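Local atomic coordinates of NADP-dependent alcohol dehydrogenase (Entamoeba histolytica, PDB entry 2OUI), a protein that catalyses the NADP-dependent, reversible interconversion of alcohols and their aldehydes or ketones, as a zinc-containing tetrameric dehydrogenase of the medium-chain family. Residues R138-E143 / L308-K313. The protein carries 1 engineered substitution. Residues are numbered along the deposited sequence; the frame is centred on the assembly and turned at random.
Sequences RDIKPE and LISTGK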
ATOM      1  N   ARG A 138      25.507 -23.096  -0.029  1.00 29.73           N
ATOM      2  CA  ARG A 138      26.138 -24.404   0.157  1.00 30.83           C
ATOM      3  C   ARG A 138      25.212 -25.440   0.834  1.00 30.38           C
ATOM      4  O   ARG A 138      25.395 -26.643   0.646  1.00 31.59           O
ATOM      5  CB  ARG A 138      27.479 -24.259   0.893  1.00 32.38           C
ATOM      6  CG  ARG A 138      28.576 -23.558   0.060  1.00 40.22           C
ATOM      7  CD  ARG A 138      29.972 -23.571   0.737  1.00 36.61           C
ATOM      8  NE  ARG A 138      30.829 -22.479   0.246  1.00 50.47           N
ATOM      9  CZ  ARG A 138      31.846 -22.619  -0.612  1.00 54.69           C
ATOM     10  NH1 ARG A 138      32.176 -23.816  -1.089  1.00 57.11           N
ATOM     11  NH2 ARG A 138      32.547 -21.555  -0.992  1.00 52.28           N
ATOM     12  N   ASP A 139      24.195 -24.975   1.569  1.00 27.20           N
ATOM     13  CA  ASP A 139      23.294 -25.870   2.305  1.00 27.75           C
ATOM     14  C   ASP A 139      21.982 -26.193   1.550  1.00 29.43           C
ATOM     15  O   ASP A 139      21.017 -26.710   2.150  1.00 30.96           O
ATOM     16  CB  ASP A 139      23.015 -25.299   3.712  1.00 26.39           C
ATOM     17  CG  ASP A 139      22.185 -24.004   3.688  1.00 31.15           C
ATOM     18  OD1 ASP A 139      22.062 -23.334   2.637  1.00 29.45           O
ATOM     19  OD2 ASP A 139      21.636 -23.655   4.748  1.00 37.89           O
ATOM     20  N   ILE A 140      21.932 -25.890   0.247  1.00 26.02           N
ATOM     21  CA  ILE A 140      20.750 -26.232  -0.556  1.00 25.71           C
ATOM     22  C   ILE A 140      21.138 -27.166  -1.704  1.00 24.85           C
ATOM     23  O   ILE A 140      22.052 -26.863  -2.470  1.00 25.00           O
ATOM     24  CB  ILE A 140      20.006 -24.989  -1.115  1.00 24.80           C
ATOM     25  CG1 ILE A 140      19.654 -24.009   0.016  1.00 27.18           C
ATOM     26  CG2 ILE A 140      18.737 -25.423  -1.854  1.00 24.91           C
ATOM     27  CD1 ILE A 140      18.812 -22.800  -0.418  1.00 26.57           C
ATOM     28  N   LYS A 141      20.437 -28.294  -1.820  1.00 24.90           N
ATOM     29  CA  LYS A 141      20.705 -29.240  -2.906  1.00 26.03           C
ATOM     30  C   LYS A 141      20.274 -28.631  -4.235  1.00 26.51           C
ATOM     31  O   LYS A 141      19.219 -27.977  -4.315  1.00 27.41           O
ATOM     32  CB  LYS A 141      19.965 -30.557  -2.665  1.00 28.14           C
ATOM     33  CG  LYS A 141      20.498 -31.306  -1.455  1.00 33.08           C
ATOM     34  CD  LYS A 141      19.399 -32.034  -0.720  1.00 44.60           C
ATOM     35  CE  LYS A 141      19.345 -33.493  -1.083  1.00 46.72           C
ATOM     36  NZ  LYS A 141      18.505 -34.190  -0.079  1.00 51.92           N
ATOM     37  N   PRO A 142      21.074 -28.831  -5.286  1.00 25.95           N
ATOM     38  CA  PRO A 142      20.641 -28.280  -6.578  1.00 25.23           C
ATOM     39  C   PRO A 142      19.182 -28.600  -6.927  1.00 26.90           C
ATOM     40  O   PRO A 142      18.462 -27.730  -7.421  1.00 26.52           O
ATOM     41  CB  PRO A 142      21.613 -28.920  -7.578  1.00 26.99           C
ATOM     42  CG  PRO A 142      22.844 -29.240  -6.755  1.00 28.59           C
ATOM     43  CD  PRO A 142      22.380 -29.526  -5.356  1.00 25.57           C
ATOM     44  N   GLU A 143      18.742 -29.827  -6.655  1.00 27.15           N
ATOM     45  CA  GLU A 143      17.395 -30.256  -7.025  1.00 25.74           C
ATOM     46  C   GLU A 143      16.339 -29.499  -6.226  1.00 26.56           C
ATOM     47  O   GLU A 143      15.289 -29.120  -6.764  1.00 27.84           O
ATOM     48  CB  GLU A 143      17.239 -31.766  -6.833  1.00 27.75           C
ATOM     49  CG  GLU A 143      18.165 -32.584  -7.713  1.00 35.68           C
ATOM     50  CD  GLU A 143      19.509 -32.974  -7.052  1.00 45.55           C
ATOM     51  OE1 GLU A 143      20.010 -32.243  -6.157  1.00 38.68           O
ATOM     52  OE2 GLU A 143      20.075 -34.020  -7.464  1.00 44.75           O
ATOM     53  N   LEU A 308      14.573 -18.988   2.988  1.00 23.22           N
ATOM     54  CA  LEU A 308      13.551 -19.811   3.662  1.00 21.95           C
ATOM     55  C   LEU A 308      13.949 -21.278   3.686  1.00 23.15           C
ATOM     56  O   LEU A 308      13.613 -21.993   4.630  1.00 21.66           O
ATOM     57  CB  LEU A 308      12.187 -19.676   2.986  1.00 20.73           C
ATOM     58  CG  LEU A 308      11.565 -18.277   3.148  1.00 23.06           C
ATOM     59  CD1 LEU A 308      10.220 -18.155   2.443  1.00 22.16           C
ATOM     60  CD2 LEU A 308      11.409 -17.983   4.632  1.00 22.55           C
ATOM     61  N   ILE A 309      14.637 -21.730   2.635  1.00 23.00           N
ATOM     62  CA  ILE A 309      15.127 -23.106   2.594  1.00 22.57           C
ATOM     63  C   ILE A 309      16.291 -23.271   3.575  1.00 22.86           C
ATOM     64  O   ILE A 309      16.296 -24.191   4.391  1.00 25.54           O
ATOM     65  CB  ILE A 309      15.535 -23.558   1.173  1.00 21.98           C
ATOM     66  CG1 ILE A 309      14.345 -23.467   0.200  1.00 19.08           C
ATOM     67  CG2 ILE A 309      16.056 -25.002   1.199  1.00 25.48           C
ATOM     68  CD1 ILE A 309      14.705 -23.902  -1.235  1.00 24.88           C
ATOM     69  N   SER A 310      17.237 -22.339   3.537  1.00 20.60           N
ATOM     70  CA  SER A 310      18.451 -22.408   4.369  1.00 23.09           C
ATOM     71  C   SER A 310      18.175 -22.349   5.851  1.00 23.86           C
ATOM     72  O   SER A 310      18.907 -22.943   6.634  1.00 19.30           O
ATOM     73  CB  SER A 310      19.412 -21.280   3.996  1.00 24.12           C
ATOM     74  OG  SER A 310      19.907 -21.466   2.682  1.00 26.89           O
ATOM     75  N   THR A 311      17.119 -21.633   6.240  1.00 22.55           N
ATOM     76  CA  THR A 311      16.744 -21.526   7.648  1.00 24.34           C
ATOM     77  C   THR A 311      15.804 -22.651   8.107  1.00 24.04           C
ATOM     78  O   THR A 311      15.402 -22.672   9.270  1.00 24.44           O
ATOM     79  CB  THR A 311      16.047 -20.155   7.966  1.00 24.27           C
ATOM     80  OG1 THR A 311      14.933 -19.978   7.090  1.00 23.81           O
ATOM     81  CG2 THR A 311      17.018 -18.974   7.767  1.00 26.41           C
ATOM     82  N   GLY A 312      15.443 -23.569   7.207  1.00 23.04           N
ATOM     83  CA  GLY A 312      14.635 -24.747   7.578  1.00 22.16           C
ATOM     84  C   GLY A 312      13.145 -24.463   7.630  1.00 23.79           C
ATOM     85  O   GLY A 312      12.373 -25.223   8.224  1.00 25.49           O
ATOM     86  N   LYS A 313      12.753 -23.358   7.005  1.00 19.81           N
ATOM     87  CA  LYS A 313      11.364 -22.873   7.010  1.00 22.21           C
ATOM     88  C   LYS A 313      10.584 -23.167   5.729  1.00 23.94           C
ATOM     89  O   LYS A 313       9.396 -22.829   5.619  1.00 25.87           O
ATOM     90  CB  LYS A 313      11.364 -21.367   7.287  1.00 22.71           C
ATOM     91  CG  LYS A 313      11.991 -21.027   8.622  1.00 20.20           C
ATOM     92  CD  LYS A 313      11.820 -19.565   8.963  1.00 22.96           C
ATOM     93  CE  LYS A 313      12.320 -19.325  10.366  1.00 19.68           C
ATOM     94  NZ  LYS A 313      12.064 -17.896  10.791  1.00 21.92           N
TER
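Asp-139 meets Ser-310 through a single hydrogen bond, in which the serine hydroxyl is the donor and OG lies 2.9 Å from Asp-139 OD1. OG meets OD1 on its syn side, 15° out of the carboxylate plane. A chi1 of 68° sets the Asp-139 carboxylate between its own backbone N and carbonyl carbon, and with the CB of this residue directed at the helix end, both oxygens come up to Ser-310. OD2, however, accepts nothing from this residue: it rests 3.3 Å from Ser-310 CB, and its 3.4 Å approach to Ser-310 O pairs two acceptors. Ser-310 OG also makes a weak hydrogen bond to Ala-306 O, one turn back in the helix.

Ile-140 follows with an apolar contact. Its CG1 branch extends nearly straight (chi2 -175°), which carries CD1 to 3.7 Å from Ile-309 CB and 3.5 Å from Ser-310 OG. The two isoleucine side chains cross at about a right angle, and the Ile-309 CG2 methyl packs against the CG1 branch of Ile-140, 3.9 Å from CG1.

From Lys-141, the N-cap of helix 142-145, the first segment turns away. The second leaves helix 298-310, part of the zinc-binding dehydrogenase region, through a Schellman motif: Gly-312, with positive phi, bonds through N to Ile-309 O, and Lys-313 N to Leu-308 O. Lys-313 NZ hydrogen-bonds Gly-192 O and Gly-211 O of a second subunit, placing the contact near a tetramer interface. The contact thus joins the loop after strand 134-135 to the C-terminal end of helix 298-310, with Leu-148 of helix 148-161 also touching Ile-309 and strand 346-350 flanking Pro-142 and Glu-143.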